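Local structure of xylose isomerase domain protein (Alicyclobacillus acidocaldarius subsp. acidocaldarius, 3U0H) at residues A[81-84]-A[85-88]; A[129-132]-A[133-136]. The protein is of unconfirmed function but has a TIM-barrel fold of the xylose isomerase-like family and is possibly an isomerase. All blocks are in the same frame, centred on the assembly; numbering follows the deposited sequence. Where two conformers were deposited one is given.

Interaction 1: A[81-84]-A[85-88]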
loop_
_atom_site.group_PDB
_atom_site.type_symbol
_atom_site.label_atom_id
_atom_site.label_comp_id
_atom_site.label_asym_id
_atom_site.label_seq_id
_atom_site.Cartn_x
_atom_site.Cartn_y
_atom_site.Cartn_z
ATOM N N ARG A 81 -13.780 -15.250 7.186
ATOM C CA ARG A 81 -15.214 -15.057 7.234
ATOM C C ARG A 81 -15.539 -13.978 8.259
ATOM O O ARG A 81 -16.259 -13.038 8.010
ATOM C CB ARG A 81 -15.862 -16.406 7.597
ATOM C CG ARG A 81 -17.391 -16.452 7.630
ATOM C CD ARG A 81 -17.891 -17.871 7.941
ATOM N NE ARG A 81 -17.137 -18.882 7.190
ATOM C CZ ARG A 81 -16.691 -20.031 7.706
ATOM N NH1 ARG A 81 -16.915 -20.354 8.991
ATOM N NH2 ARG A 81 -15.994 -20.841 6.935
ATOM N N GLU A 82 -14.971 -14.130 9.445
ATOM C CA GLU A 82 -15.212 -13.144 10.504
ATOM C C GLU A 82 -14.619 -11.771 10.148
ATOM O O GLU A 82 -15.176 -10.707 10.548
ATOM C CB GLU A 82 -14.682 -13.662 11.832
ATOM C CG GLU A 82 -15.385 -14.941 12.304
ATOM C CD GLU A 82 -16.866 -14.695 12.499
ATOM O OE1 GLU A 82 -17.209 -13.657 13.111
ATOM O OE2 GLU A 82 -17.693 -15.507 11.993
ATOM N N LEU A 83 -13.555 -11.764 9.334
ATOM C CA LEU A 83 -12.966 -10.502 8.883
ATOM C C LEU A 83 -13.895 -9.778 7.906
ATOM O O LEU A 83 -13.999 -8.548 7.897
ATOM C CB LEU A 83 -11.591 -10.736 8.268
ATOM C CG LEU A 83 -10.866 -9.497 7.761
ATOM C CD1 LEU A 83 -10.401 -8.652 8.939
ATOM C CD2 LEU A 83 -9.698 -9.941 6.857
ATOM N N SER A 84 -14.641 -10.539 7.143
ATOM C CA SER A 84 -15.595 -9.948 6.213
ATOM C C SER A 84 -16.755 -9.323 6.870
ATOM O O SER A 84 -17.401 -8.442 6.313
ATOM C CB SER A 84 -16.129 -11.004 5.278
ATOM O OG SER A 84 -15.200 -11.058 4.216
ATOM N N LEU A 85 -17.061 -9.825 8.040
ATOM C CA LEU A 85 -18.156 -9.339 8.801
ATOM C C LEU A 85 -17.725 -8.166 9.673
ATOM O O LEU A 85 -18.590 -7.518 10.264
ATOM C CB LEU A 85 -18.717 -10.487 9.644
ATOM C CG LEU A 85 -19.371 -11.699 8.966
ATOM C CD1 LEU A 85 -19.733 -12.819 9.978
ATOM C CD2 LEU A 85 -20.609 -11.270 8.134
ATOM N N LEU A 86 -16.415 -7.859 9.768
ATOM C CA LEU A 86 -15.972 -6.844 10.737
ATOM C C LEU A 86 -16.423 -5.408 10.429
ATOM O O LEU A 86 -16.844 -4.672 11.318
ATOM C CB LEU A 86 -14.458 -6.916 10.923
ATOM C CG LEU A 86 -13.746 -5.742 11.587
ATOM C CD1 LEU A 86 -14.270 -5.598 13.017
ATOM C CD2 LEU A 86 -12.240 -5.896 11.546
ATOM N N PRO A 87 -16.378 -5.010 9.163
ATOM C CA PRO A 87 -16.809 -3.637 8.830
ATOM C C PRO A 87 -18.212 -3.200 9.293
ATOM O O PRO A 87 -18.367 -2.120 9.930
ATOM C CB PRO A 87 -16.691 -3.630 7.329
ATOM C CG PRO A 87 -15.517 -4.517 7.065
ATOM C CD PRO A 87 -15.724 -5.668 8.028
ATOM N N ASP A 88 -19.236 -4.005 9.006
ATOM C CA ASP A 88 -20.595 -3.689 9.493
ATOM C C ASP A 88 -20.705 -3.681 11.010
ATOM O O ASP A 88 -21.364 -2.818 11.569
ATOM C CB ASP A 88 -21.662 -4.597 8.857
ATOM C CG ASP A 88 -21.890 -4.289 7.333
ATOM O OD1 ASP A 88 -21.450 -3.198 6.844
ATOM O OD2 ASP A 88 -22.519 -5.130 6.625
HETATM O O HOH W 1 -19.086 -6.409 7.194
#
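Leu85 lies back over the last turn of helix 76-84, its CG resting 3.5 Å from Arg81 O. The first torsion makes this possible: CG is anti to the carbonyl carbon and beside the backbone N (chi1 -65°), which turns the side chain back along the preceding turn. One methyl, CD1, runs on to the carboxylate of Glu82, 3.9 Å from OE2. The contact is plain packing; the polar partner of the carboxylate is Arg89, with which OE1 forms a salt bridge. At this point the regular helical bonding breaks down. Leu85 N has two weak hydrogen bonds, to Arg81 O and Glu82 O, both at 3.3 Å. The next amide is more decided: Leu86 N donates to Leu83 O at 3.1 Å. Pro87, which has no N-H to give, brings its CD to 3.4 Å from that same oxygen. At Asp88 the chain would ordinarily reach back to Ser84 O, but a water has entered the gap: it donates to Ser84 O at 2.8 Å and accepts from Asp88 N, so both groups have a partner although the direct bond is missing. The Asp88 carboxylate in turn forms a salt bridge, through OD1, with Arg91, three residues on. On the buried side, Leu83 CD1 and Leu86 CD2 stand 4.2 Å apart, and both leucines press on Val127 of helix 113-131, while Leu86 also touches Pro69. The whole is a junction between two consecutive helices, 76-84 and 86-95, with a proline in the first turn of the second. It belongs to the helical layer outside a TIM barrel, on the path from strand 62-67 to strand 100-104.

Interaction 2: A[129-132]-A[133-136]; sequences VELL and PLGM
A Schellman motif closes helix 113-131 and its short 3-10 extension, turning the chain into barrel strand 137-141. Its two defining bonds are Gly135 N to Leu132 O, 3.2 Å and nearly straight at 163°, and a weak outer one from Met136 N to Leu131 O at 3.4 Å. Gly135 makes the reversal with a positive phi of 67°, a backbone shape that glycine adopts readily. Leu131 O accepts from Leu134 N, at 3.1 Å, as well as from Met136. The apolar contact that usually accompanies the motif is present too: Leu131 CB lies 4.4 Å from CB of Met136, a selenomethionine in this crystal. Leu131 and Leu134 both hold CG anti to the carbonyl carbon, beside the backbone N (chi1 -66° in Leu131), and meet at an oblique angle, Leu131 CD2 3.8 Å from Leu134 CD1. All three side chains touch Ala90 of helix 86-95. Pro133 lays its ring against the preceding turn, CD 3.4 Å from Glu130 O and 3.6 Å from Val129 O. It also packs on Pro172 of the second subunit, beside Leu132, which meets Leu132 of that subunit. With an alanine here the CD and CG contacts would go, which is likely to open a gap against Pro172 of the second subunit and leave the turn less rigid. Because a proline nitrogen carries no hydrogen, the alpha-helical bond to Val129 O cannot form here; that oxygen accepts from Leu132 N instead, and the chain tightens to 3-10 spacing before glycine ends it.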
loop_
_atom_site.group_PDB
_atom_site.type_symbol
_atom_site.label_atom_id
_atom_site.label_comp_id
_atom_site.label_asym_id
_atom_site.label_seq_id
_atom_site.Cartn_x
_atom_site.Cartn_y
_atom_site.Cartn_z
ATOM N N VAL A 129 -6.434 -2.756 8.220
ATOM C CA VAL A 129 -6.808 -2.308 6.893
ATOM C C VAL A 129 -8.323 -2.234 6.682
ATOM O O VAL A 129 -8.795 -1.246 6.103
ATOM C CB VAL A 129 -6.160 -3.166 5.790
ATOM C CG1 VAL A 129 -6.777 -2.876 4.404
ATOM C CG2 VAL A 129 -4.648 -2.940 5.800
ATOM N N GLU A 130 -9.105 -3.182 7.191
ATOM C CA GLU A 130 -10.567 -3.111 7.006
ATOM C C GLU A 130 -11.078 -1.884 7.735
ATOM O O GLU A 130 -12.181 -1.394 7.439
ATOM C CB GLU A 130 -11.321 -4.353 7.542
ATOM C CG GLU A 130 -11.112 -5.607 6.714
ATOM C CD GLU A 130 -11.515 -5.366 5.280
ATOM O OE1 GLU A 130 -12.612 -4.823 5.082
ATOM O OE2 GLU A 130 -10.730 -5.643 4.360
ATOM N N LEU A 131 -10.284 -1.367 8.662
ATOM C CA LEU A 131 -10.805 -0.265 9.505
ATOM C C LEU A 131 -10.362 1.133 9.034
ATOM O O LEU A 131 -10.860 2.144 9.519
ATOM C CB LEU A 131 -10.464 -0.499 10.988
ATOM C CG LEU A 131 -11.128 -1.703 11.680
ATOM C CD1 LEU A 131 -10.404 -1.931 13.013
ATOM C CD2 LEU A 131 -12.618 -1.483 11.961
ATOM N N LEU A 132 -9.444 1.190 8.075
ATOM C CA LEU A 132 -8.964 2.484 7.587
ATOM C C LEU A 132 -10.096 3.345 7.020
ATOM O O LEU A 132 -10.078 4.502 7.291
ATOM C CB LEU A 132 -7.827 2.327 6.553
ATOM C CG LEU A 132 -6.508 1.741 7.109
ATOM C CD1 LEU A 132 -5.478 1.334 6.017
ATOM C CD2 LEU A 132 -5.903 2.755 8.093
ATOM N N PRO A 133 -11.112 2.764 6.284
ATOM C CA PRO A 133 -12.146 3.614 5.732
ATOM C C PRO A 133 -13.039 4.259 6.765
ATOM O O PRO A 133 -13.714 5.266 6.440
ATOM C CB PRO A 133 -12.976 2.683 4.867
ATOM C CG PRO A 133 -12.128 1.466 4.612
ATOM C CD PRO A 133 -11.216 1.368 5.786
ATOM N N LEU A 134 -13.018 3.719 7.986
ATOM C CA LEU A 134 -13.952 4.114 9.017
ATOM C C LEU A 134 -13.285 5.097 9.933
ATOM O O LEU A 134 -13.909 5.646 10.815
ATOM C CB LEU A 134 -14.405 2.875 9.819
ATOM C CG LEU A 134 -14.806 1.641 8.983
ATOM C CD1 LEU A 134 -15.183 0.442 9.871
ATOM C CD2 LEU A 134 -15.922 2.005 7.984
ATOM N N GLY A 135 -12.004 5.337 9.725
ATOM C CA GLY A 135 -11.290 6.234 10.625
ATOM C C GLY A 135 -11.175 5.637 12.016
ATOM O O GLY A 135 -11.426 6.290 13.026
HETATM N N MSE A 136 -10.848 4.369 12.091
HETATM C CA MSE A 136 -10.759 3.735 13.400
HETATM C C MSE A 136 -9.366 3.153 13.586
HETATM O O MSE A 136 -8.652 2.759 12.624
HETATM C CB MSE A 136 -11.872 2.717 13.558
HETATM C CG MSE A 136 -13.282 3.307 13.787
HETATM SE SE MSE A 136 -14.695 1.928 13.730
HETATM C CE MSE A 136 -15.034 1.600 15.630
#

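How the interactions relate
Interactions 1 and 2 lie side by side in the helical shell of the barrel, their centres about 12 Å apart, and they touch directly through Glu130. Leu83 CD1 packs 3.8 Å from Glu130 CG, and the ring of Pro87 comes up to the carboxylate, with CG 3.5 Å from Glu130 OE1. A looser contact joins Pro87 O to Leu134 CD1 at 4.1 Å. Glu130, near the C-terminal end of helix 113-131, thus joins the two. Segment 133-136 feeds into the start of strand 137-141, whereas TIM barrels carry their active sites at the C-terminal strand ends, so interaction 2 probably lies away from a catalytic pocket; interaction 1 packs against it on the outside of the barrel.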